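Local coordinates for SVP1-like protein 2 (Kluyveromyces lactis, PDB 4V16), which binds phosphoinositides as a beta-propeller of the PROPPIN family and is probably involved in mitochondrial or peroxisomal functions and amino acid signalling, at residues Val175-Met184 and Thr196-Phe207; Ser269-Val277 and Trp318-Asn326. One frame throughout, in Å; residues are numbered along the deposited sequence.

Contact 1 of 2, residues Val175-Met184 and Thr196-Phe207; sequences VKAHANPVKM and TCSQDGTLIRVF
His178 sets its imidazole against the hairpin strand 193-198, one face covered by the hydroxyl of Ser198 and its in-plane edge meeting Thr196. CG lies anti to the carbonyl carbon (chi1 -64°), which swings the ring in from a linker whose backbone passes alongside. Thr196 CG2 comes to 3.3 Å from His178 NE2, and Ser198 OG stands 3.1 Å from ND1.

One bent hydrogen bond and one weak one tie the linker. Arg205 reaches toward it with an extended chain, and its NH1 donates to Ala177 O (2.7 Å), lying in the carbonyl plane; NE keeps a weak, long ion pair with Glu217. Further on, Asn180 ND2 gives Asp200 OD2 a weak bond, amide and carboxylate turned 83° apart. A third bond, Lys183 N to Cys197 O, is nearly straight (2.9 Å, 168°) and joins strand 182-187 to its hairpin mate.

Apolar contacts complete the join. Val175 CG1, anti to the backbone N, lies over the face of Phe207, 3.9 Å from the ring centroid, a CH-pi contact, while the small Ala177 fits between Phe207 and Thr196. At the far end Met184 CG rests on Cys197 SG (3.5 Å).

This is the WD-repeat pattern: the linker from the outer strand 173-176 of one blade crosses to the inner strand of the next. His178, Thr196, Asp200 and Phe207 probably occupy the places of the His, Ser/Thr, Asp and Trp of the WD tetrad, with Phe for Trp and Asp200 turned to Asn180. An alanine in place of His178 would probably uncover Thr196 CG2 and leave Ser198 OG without the ring it faces. Ala177 O, the Asn180 amide and the His178 ring each meet a different group of the blade, which probably restrains the crossover.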
loop_
_atom_site.group_PDB
_atom_site.type_symbol
_atom_site.label_atom_id
_atom_site.label_comp_id
_atom_site.label_asym_id
_atom_site.label_seq_id
_atom_site.Cartn_x
_atom_site.Cartn_y
_atom_site.Cartn_z
ATOM N N VAL A 175 -0.984 -19.872 -5.385
ATOM C CA VAL A 175 -1.808 -20.095 -4.202
ATOM C C VAL A 175 -3.281 -19.833 -4.483
ATOM O O VAL A 175 -3.656 -18.730 -4.875
ATOM C CB VAL A 175 -1.368 -19.191 -3.033
ATOM C CG1 VAL A 175 -2.191 -19.487 -1.784
ATOM C CG2 VAL A 175 0.114 -19.368 -2.748
ATOM N N LYS A 176 -4.109 -20.850 -4.276
ATOM C CA LYS A 176 -5.554 -20.667 -4.312
ATOM C C LYS A 176 -5.983 -19.954 -3.033
ATOM O O LYS A 176 -6.313 -20.592 -2.034
ATOM C CB LYS A 176 -6.266 -22.002 -4.457
ATOM N N ALA A 177 -5.970 -18.625 -3.072
ATOM C CA ALA A 177 -6.169 -17.816 -1.874
ATOM C C ALA A 177 -7.625 -17.798 -1.412
ATOM O O ALA A 177 -7.902 -17.943 -0.221
ATOM C CB ALA A 177 -5.685 -16.400 -2.119
ATOM N N HIS A 178 -8.549 -17.615 -2.351
ATOM C CA HIS A 178 -9.967 -17.504 -2.020
ATOM C C HIS A 178 -10.859 -18.104 -3.101
ATOM O O HIS A 178 -10.437 -18.280 -4.245
ATOM C CB HIS A 178 -10.351 -16.038 -1.806
ATOM C CG HIS A 178 -9.676 -15.395 -0.635
ATOM N ND1 HIS A 178 -10.200 -15.435 0.640
ATOM C CD2 HIS A 178 -8.535 -14.673 -0.548
ATOM C CE1 HIS A 178 -9.404 -14.776 1.462
ATOM N NE2 HIS A 178 -8.386 -14.304 0.766
ATOM N N ALA A 179 -12.097 -18.414 -2.728
ATOM C CA ALA A 179 -13.099 -18.859 -3.686
ATOM C C ALA A 179 -13.511 -17.689 -4.571
ATOM O O ALA A 179 -13.485 -17.782 -5.798
ATOM C CB ALA A 179 -14.303 -19.437 -2.970
ATOM N N ASN A 180 -13.892 -16.588 -3.933
ATOM C CA ASN A 180 -14.208 -15.357 -4.641
ATOM C C ASN A 180 -12.930 -14.631 -5.050
ATOM O O ASN A 180 -11.861 -14.907 -4.502
ATOM C CB ASN A 180 -15.081 -14.461 -3.762
ATOM C CG ASN A 180 -16.461 -15.044 -3.528
ATOM O OD1 ASN A 180 -17.062 -15.630 -4.428
ATOM N ND2 ASN A 180 -16.969 -14.891 -2.310
ATOM N N PRO A 181 -13.027 -13.710 -6.025
ATOM C CA PRO A 181 -11.837 -12.981 -6.486
ATOM C C PRO A 181 -11.128 -12.193 -5.386
ATOM O O PRO A 181 -11.772 -11.541 -4.565
ATOM C CB PRO A 181 -12.394 -12.031 -7.557
ATOM C CG PRO A 181 -13.872 -12.060 -7.406
ATOM C CD PRO A 181 -14.208 -13.392 -6.843
ATOM N N VAL A 182 -9.801 -12.270 -5.382
ATOM C CA VAL A 182 -8.975 -11.531 -4.436
ATOM C C VAL A 182 -9.113 -10.033 -4.666
ATOM O O VAL A 182 -9.014 -9.568 -5.801
ATOM C CB VAL A 182 -7.491 -11.926 -4.563
ATOM C CG1 VAL A 182 -6.619 -11.079 -3.640
ATOM C CG2 VAL A 182 -7.309 -13.406 -4.262
ATOM N N LYS A 183 -9.329 -9.279 -3.592
ATOM C CA LYS A 183 -9.514 -7.837 -3.709
ATOM C C LYS A 183 -8.191 -7.093 -3.571
ATOM O O LYS A 183 -7.863 -6.242 -4.399
ATOM C CB LYS A 183 -10.506 -7.329 -2.663
ATOM C CG LYS A 183 -10.868 -5.866 -2.862
ATOM C CD LYS A 183 -12.105 -5.464 -2.077
ATOM C CE LYS A 183 -12.617 -4.102 -2.525
ATOM N NZ LYS A 183 -13.043 -4.092 -3.957
ATOM N N MET A 184 -7.434 -7.407 -2.525
ATOM C CA MET A 184 -6.119 -6.807 -2.347
ATOM C C MET A 184 -5.158 -7.739 -1.627
ATOM O O MET A 184 -5.534 -8.816 -1.164
ATOM C CB MET A 184 -6.223 -5.484 -1.589
ATOM C CG MET A 184 -6.797 -5.593 -0.194
ATOM S SD MET A 184 -6.728 -4.010 0.672
ATOM C CE MET A 184 -4.972 -3.877 0.985
ATOM N N THR A 196 -4.318 -11.566 2.658
ATOM C CA THR A 196 -5.225 -11.590 1.508
ATOM C C THR A 196 -6.678 -11.397 1.937
ATOM O O THR A 196 -7.053 -11.754 3.051
ATOM C CB THR A 196 -5.111 -12.923 0.735
ATOM O OG1 THR A 196 -3.730 -13.257 0.553
ATOM C CG2 THR A 196 -5.782 -12.819 -0.625
ATOM N N CYS A 197 -7.489 -10.827 1.050
ATOM C CA CYS A 197 -8.929 -10.725 1.279
ATOM C C CYS A 197 -9.692 -10.740 -0.042
ATOM O O CYS A 197 -9.088 -10.694 -1.116
ATOM C CB CYS A 197 -9.271 -9.457 2.056
ATOM S SG CYS A 197 -9.042 -7.935 1.112
ATOM N N SER A 198 -11.020 -10.790 0.051
ATOM C CA SER A 198 -11.881 -10.883 -1.127
ATOM C C SER A 198 -12.934 -9.787 -1.162
ATOM O O SER A 198 -12.890 -8.831 -0.389
ATOM C CB SER A 198 -12.572 -12.245 -1.165
ATOM O OG SER A 198 -11.629 -13.289 -1.047
ATOM N N GLN A 199 -13.887 -9.945 -2.073
ATOM C CA GLN A 199 -15.005 -9.025 -2.189
ATOM C C GLN A 199 -15.878 -9.094 -0.944
ATOM O O GLN A 199 -16.403 -8.079 -0.486
ATOM C CB GLN A 199 -15.830 -9.349 -3.433
ATOM C CG GLN A 199 -15.025 -9.341 -4.720
ATOM C CD GLN A 199 -14.497 -7.961 -5.072
ATOM O OE1 GLN A 199 -15.189 -6.956 -4.897
ATOM N NE2 GLN A 199 -13.263 -7.906 -5.568
ATOM N N ASP A 200 -16.030 -10.299 -0.401
ATOM C CA ASP A 200 -16.809 -10.498 0.814
ATOM C C ASP A 200 -16.203 -9.700 1.960
ATOM O O ASP A 200 -16.917 -9.053 2.725
ATOM C CB ASP A 200 -16.872 -11.983 1.185
ATOM C CG ASP A 200 -17.468 -12.838 0.082
ATOM O OD1 ASP A 200 -18.111 -12.278 -0.831
ATOM O OD2 ASP A 200 -17.298 -14.077 0.135
ATOM N N GLY A 201 -14.879 -9.751 2.068
ATOM C CA GLY A 201 -14.168 -9.069 3.132
ATOM C C GLY A 201 -14.439 -9.691 4.489
ATOM O O GLY A 201 -14.160 -9.085 5.524
ATOM N N THR A 202 -14.980 -10.907 4.484
ATOM C CA THR A 202 -15.309 -11.604 5.723
ATOM C C THR A 202 -14.100 -12.346 6.285
ATOM O O THR A 202 -13.921 -12.419 7.501
ATOM C CB THR A 202 -16.459 -12.605 5.511
ATOM O OG1 THR A 202 -16.177 -13.436 4.379
ATOM C CG2 THR A 202 -17.769 -11.870 5.281
ATOM N N LEU A 203 -13.275 -12.887 5.392
ATOM C CA LEU A 203 -12.113 -13.678 5.785
ATOM C C LEU A 203 -10.813 -13.041 5.309
ATOM O O LEU A 203 -10.701 -12.621 4.156
ATOM C CB LEU A 203 -12.225 -15.098 5.229
ATOM C CG LEU A 203 -13.546 -15.824 5.491
ATOM C CD1 LEU A 203 -13.566 -17.161 4.766
ATOM C CD2 LEU A 203 -13.775 -16.017 6.982
ATOM N N ILE A 204 -9.835 -12.982 6.208
ATOM C CA ILE A 204 -8.509 -12.465 5.894
ATOM C C ILE A 204 -7.473 -13.559 6.129
ATOM O O ILE A 204 -7.187 -13.917 7.272
ATOM C CB ILE A 204 -8.166 -11.230 6.748
ATOM C CG1 ILE A 204 -9.175 -10.111 6.485
ATOM C CG2 ILE A 204 -6.751 -10.742 6.449
ATOM C CD1 ILE A 204 -9.204 -9.065 7.568
ATOM N N ARG A 205 -6.915 -14.085 5.042
ATOM C CA ARG A 205 -5.986 -15.208 5.121
ATOM C C ARG A 205 -4.536 -14.748 5.025
ATOM O O ARG A 205 -4.234 -13.752 4.369
ATOM C CB ARG A 205 -6.284 -16.222 4.016
ATOM C CG ARG A 205 -7.676 -16.829 4.100
ATOM C CD ARG A 205 -7.719 -18.204 3.454
ATOM N NE ARG A 205 -9.009 -18.863 3.656
ATOM C CZ ARG A 205 -9.992 -18.914 2.758
ATOM N NH1 ARG A 205 -9.858 -18.349 1.563
ATOM N NH2 ARG A 205 -11.121 -19.542 3.056
ATOM N N VAL A 206 -3.650 -15.485 5.692
ATOM C CA VAL A 206 -2.219 -15.196 5.683
ATOM C C VAL A 206 -1.443 -16.409 5.177
ATOM O O VAL A 206 -1.616 -17.516 5.685
ATOM C CB VAL A 206 -1.711 -14.813 7.084
ATOM C CG1 VAL A 206 -0.221 -14.489 7.048
ATOM C CG2 VAL A 206 -2.496 -13.629 7.626
ATOM N N PHE A 207 -0.586 -16.191 4.182
ATOM C CA PHE A 207 0.193 -17.267 3.573
ATOM C C PHE A 207 1.692 -17.003 3.666
ATOM O O PHE A 207 2.125 -15.850 3.725
ATOM C CB PHE A 207 -0.192 -17.445 2.103
ATOM C CG PHE A 207 -1.648 -17.721 1.882
ATOM C CD1 PHE A 207 -2.544 -16.680 1.702
ATOM C CD2 PHE A 207 -2.120 -19.021 1.837
ATOM C CE1 PHE A 207 -3.886 -16.933 1.492
ATOM C CE2 PHE A 207 -3.459 -19.278 1.628
ATOM C CZ PHE A 207 -4.344 -18.233 1.454
#

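Contact 2 of 2, residues Ser269-Val277 and Trp318-Asn326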
loop_
_atom_site.group_PDB
_atom_site.type_symbol
_atom_site.label_atom_id
_atom_site.label_comp_id
_atom_site.label_asym_id
_atom_site.label_seq_id
_atom_site.Cartn_x
_atom_site.Cartn_y
_atom_site.Cartn_z
ATOM N N SER A 269 -10.459 -10.044 15.831
ATOM C CA SER A 269 -9.516 -8.967 16.099
ATOM C C SER A 269 -9.343 -8.757 17.596
ATOM O O SER A 269 -10.268 -8.985 18.377
ATOM C CB SER A 269 -9.983 -7.667 15.440
ATOM O OG SER A 269 -11.230 -7.246 15.965
ATOM N N ILE A 270 -8.149 -8.327 17.988
ATOM C CA ILE A 270 -7.860 -8.014 19.382
ATOM C C ILE A 270 -8.316 -6.589 19.714
ATOM O O ILE A 270 -8.400 -6.211 20.883
ATOM C CB ILE A 270 -6.351 -8.173 19.696
ATOM C CG1 ILE A 270 -5.520 -7.166 18.896
ATOM C CG2 ILE A 270 -5.900 -9.599 19.394
ATOM C CD1 ILE A 270 -4.034 -7.269 19.117
ATOM N N CYS A 271 -8.610 -5.808 18.675
ATOM C CA CYS A 271 -9.049 -4.422 18.832
ATOM C C CYS A 271 -10.144 -4.061 17.844
ATOM O O CYS A 271 -10.274 -4.679 16.787
ATOM C CB CYS A 271 -7.881 -3.456 18.635
ATOM S SG CYS A 271 -6.745 -3.358 20.007
ATOM N N ASN A 272 -10.920 -3.047 18.201
ATOM C CA ASN A 272 -11.883 -2.447 17.291
ATOM C C ASN A 272 -11.998 -0.963 17.586
ATOM O O ASN A 272 -11.810 -0.534 18.725
ATOM C CB ASN A 272 -13.249 -3.119 17.417
ATOM C CG ASN A 272 -13.229 -4.562 16.969
ATOM O OD1 ASN A 272 -13.083 -4.848 15.781
ATOM N ND2 ASN A 272 -13.378 -5.482 17.915
ATOM N N PHE A 273 -12.294 -0.176 16.559
ATOM C CA PHE A 273 -12.490 1.252 16.748
ATOM C C PHE A 273 -13.318 1.850 15.620
ATOM O O PHE A 273 -12.894 1.860 14.464
ATOM C CB PHE A 273 -11.143 1.970 16.847
ATOM C CG PHE A 273 -11.255 3.402 17.284
ATOM C CD1 PHE A 273 -11.506 4.407 16.363
ATOM C CD2 PHE A 273 -11.113 3.743 18.618
ATOM C CE1 PHE A 273 -11.614 5.725 16.765
ATOM C CE2 PHE A 273 -11.218 5.061 19.025
ATOM C CZ PHE A 273 -11.467 6.051 18.098
ATOM N N LYS A 274 -14.502 2.345 15.967
ATOM C CA LYS A 274 -15.346 3.050 15.011
ATOM C C LYS A 274 -14.693 4.370 14.625
ATOM O O LYS A 274 -14.676 5.316 15.412
ATOM C CB LYS A 274 -16.738 3.294 15.597
ATOM C CG LYS A 274 -17.535 2.020 15.831
ATOM C CD LYS A 274 -18.765 2.276 16.685
ATOM C CE LYS A 274 -19.630 1.029 16.795
ATOM N NZ LYS A 274 -18.895 -0.122 17.390
ATOM N N LEU A 275 -14.149 4.423 13.414
ATOM C CA LEU A 275 -13.449 5.612 12.939
ATOM C C LEU A 275 -14.406 6.784 12.762
ATOM O O LEU A 275 -15.598 6.593 12.519
ATOM C CB LEU A 275 -12.735 5.314 11.619
ATOM C CG LEU A 275 -11.623 4.266 11.688
ATOM C CD1 LEU A 275 -11.164 3.881 10.290
ATOM C CD2 LEU A 275 -10.454 4.779 12.515
ATOM N N LYS A 276 -13.873 7.994 12.893
ATOM C CA LYS A 276 -14.658 9.207 12.699
ATOM C C LYS A 276 -14.625 9.630 11.233
ATOM O O LYS A 276 -13.634 10.194 10.765
ATOM C CB LYS A 276 -14.131 10.333 13.589
ATOM C CG LYS A 276 -13.990 9.944 15.050
ATOM C CD LYS A 276 -13.777 11.163 15.932
ATOM C CE LYS A 276 -13.637 10.771 17.391
ATOM N NZ LYS A 276 -13.689 11.951 18.297
ATOM N N VAL A 277 -15.711 9.351 10.518
ATOM C CA VAL A 277 -15.805 9.651 9.093
ATOM C C VAL A 277 -16.976 10.578 8.784
ATOM O O VAL A 277 -18.019 10.522 9.437
ATOM C CB VAL A 277 -15.964 8.364 8.255
ATOM C CG1 VAL A 277 -14.734 7.484 8.399
ATOM C CG2 VAL A 277 -17.222 7.603 8.662
ATOM N N TRP A 318 -6.257 -5.708 24.677
ATOM C CA TRP A 318 -5.822 -4.576 23.866
ATOM C C TRP A 318 -6.970 -3.594 23.660
ATOM O O TRP A 318 -8.136 -3.992 23.645
ATOM C CB TRP A 318 -5.312 -5.045 22.505
ATOM C CG TRP A 318 -4.172 -6.011 22.545
ATOM C CD1 TRP A 318 -4.241 -7.359 22.750
ATOM C CD2 TRP A 318 -2.788 -5.707 22.344
ATOM N NE1 TRP A 318 -2.985 -7.911 22.697
ATOM C CE2 TRP A 318 -2.075 -6.918 22.450
ATOM C CE3 TRP A 318 -2.084 -4.528 22.089
ATOM C CZ2 TRP A 318 -0.691 -6.980 22.313
ATOM C CZ3 TRP A 318 -0.709 -4.592 21.952
ATOM C CH2 TRP A 318 -0.028 -5.810 22.065
ATOM N N TRP A 319 -6.641 -2.317 23.490
ATOM C CA TRP A 319 -7.649 -1.322 23.136
ATOM C C TRP A 319 -7.014 -0.151 22.387
ATOM O O TRP A 319 -5.880 0.243 22.668
ATOM C CB TRP A 319 -8.393 -0.834 24.388
ATOM C CG TRP A 319 -7.763 0.330 25.101
ATOM C CD1 TRP A 319 -7.911 1.656 24.802
ATOM C CD2 TRP A 319 -6.907 0.273 26.248
ATOM N NE1 TRP A 319 -7.194 2.425 25.685
ATOM C CE2 TRP A 319 -6.569 1.601 26.583
ATOM C CE3 TRP A 319 -6.391 -0.770 27.021
ATOM C CZ2 TRP A 319 -5.736 1.910 27.656
ATOM C CZ3 TRP A 319 -5.563 -0.460 28.086
ATOM C CH2 TRP A 319 -5.245 0.868 28.394
ATOM N N LEU A 320 -7.757 0.391 21.426
ATOM C CA LEU A 320 -7.280 1.494 20.599
ATOM C C LEU A 320 -7.714 2.847 21.155
ATOM O O LEU A 320 -8.800 2.981 21.718
ATOM C CB LEU A 320 -7.794 1.340 19.166
ATOM C CG LEU A 320 -7.059 0.329 18.287
ATOM C CD1 LEU A 320 -7.893 -0.005 17.060
ATOM C CD2 LEU A 320 -5.699 0.874 17.878
ATOM N N GLN A 321 -6.855 3.847 20.980
ATOM C CA GLN A 321 -7.130 5.197 21.450
ATOM C C GLN A 321 -6.714 6.224 20.402
ATOM O O GLN A 321 -5.576 6.213 19.932
ATOM C CB GLN A 321 -6.397 5.462 22.766
ATOM C CG GLN A 321 -6.805 6.750 23.463
ATOM C CD GLN A 321 -5.916 7.078 24.649
ATOM O OE1 GLN A 321 -4.840 6.501 24.814
ATOM N NE2 GLN A 321 -6.365 8.011 25.483
ATOM N N LEU A 322 -7.641 7.106 20.043
ATOM C CA LEU A 322 -7.364 8.174 19.089
ATOM C C LEU A 322 -6.800 9.387 19.817
ATOM O O LEU A 322 -7.538 10.130 20.463
ATOM C CB LEU A 322 -8.632 8.553 18.322
ATOM C CG LEU A 322 -8.517 9.718 17.336
ATOM C CD1 LEU A 322 -7.467 9.435 16.274
ATOM C CD2 LEU A 322 -9.862 10.002 16.687
ATOM N N ASN A 323 -5.488 9.582 19.711
ATOM C CA ASN A 323 -4.810 10.660 20.426
ATOM C C ASN A 323 -4.946 12.020 19.746
ATOM O O ASN A 323 -5.514 12.949 20.321
ATOM C CB ASN A 323 -3.326 10.324 20.597
ATOM C CG ASN A 323 -3.086 9.250 21.642
ATOM O OD1 ASN A 323 -3.889 9.064 22.559
ATOM N ND2 ASN A 323 -1.968 8.541 21.515
ATOM N N GLN A 324 -4.423 12.132 18.527
ATOM C CA GLN A 324 -4.391 13.409 17.816
ATOM C C GLN A 324 -5.085 13.327 16.461
ATOM O O GLN A 324 -5.178 12.259 15.855
ATOM C CB GLN A 324 -2.954 13.873 17.640
ATOM N N ARG A 325 -5.573 14.476 16.005
ATOM C CA ARG A 325 -6.194 14.611 14.694
ATOM C C ARG A 325 -5.606 15.842 14.011
ATOM O O ARG A 325 -5.871 16.974 14.420
ATOM C CB ARG A 325 -7.714 14.726 14.825
ATOM C CG ARG A 325 -8.453 14.780 13.500
ATOM C CD ARG A 325 -9.960 14.747 13.697
ATOM N NE ARG A 325 -10.642 13.983 12.651
ATOM C CZ ARG A 325 -10.999 12.705 12.753
ATOM N NH1 ARG A 325 -10.747 12.014 13.858
ATOM N NH2 ARG A 325 -11.616 12.109 11.740
ATOM N N ASN A 326 -4.807 15.613 12.972
ATOM C CA ASN A 326 -4.004 16.671 12.367
ATOM C C ASN A 326 -4.370 16.979 10.924
ATOM O O ASN A 326 -4.620 16.079 10.124
ATOM C CB ASN A 326 -2.525 16.294 12.433
ATOM C CG ASN A 326 -2.010 16.214 13.853
ATOM O OD1 ASN A 326 -2.286 17.089 14.674
ATOM N ND2 ASN A 326 -1.267 15.156 14.155
#
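Ile270 runs alongside Trp318, its CD1 methyl over the five-membered ring, 3.6 Å from the centroid and only 7° off the normal. Isoleucine suits this place through its long CG1-CD1 arm: CG1 stands between the backbone N and the carbonyl carbon, which lays CD1 over the ring. Next along, Cys271 turns its slim SG onto Trp318 CB (3.3 Å). Leu320 then inserts CD1 between Cys271 CB and Phe273 CB, each at 3.8 Å.

The partners are the outermost strands of two successive propeller blades, 271-274 and 317-327, running 28° from parallel and meeting through side chains; Trp318, Leu320 and Leu322, every second residue of their strand, all face the segment 269-277. The engineered Gly-Ser linker that replaces loop 6CD precedes strand 271-274.

Phe273, with CG anti to the backbone N (chi1 -170°), extends its ring toward strand 317-327 so that CZ touches Leu322 CB; the two side chains are at about right angles, and Phe307 meets the ring edge-to-face. Lys276 stretches its aliphatic CE past Leu322 CD2 (3.9 Å). Arg325 NH2 gives a weak hydrogen bond to Lys276 O (2.9 Å), while NH1 holds its stronger partner, Asp305, in a salt bridge.

Contact 1 comes wholly earlier in the chain than contact 2. Their centres lie 25 Å apart and their nearest atoms about 8 Å, so they do not meet directly. They share no sheet. Contact 1 runs from the outer strand 173-176 of one four-stranded blade into the sheet of 182-219; contact 2 joins the outer strands of the following two sheets, 227-274 and 285-327. The blade holding 271-274 is the intermediary, since its inner strand 227-232 packs on Cys197, Ile204 and Val206 of the blade in contact 1. The two contacts thus exemplify two ways of holding a propeller together: a linker tied down onto the blade it enters, and side-chain packing between outer strands.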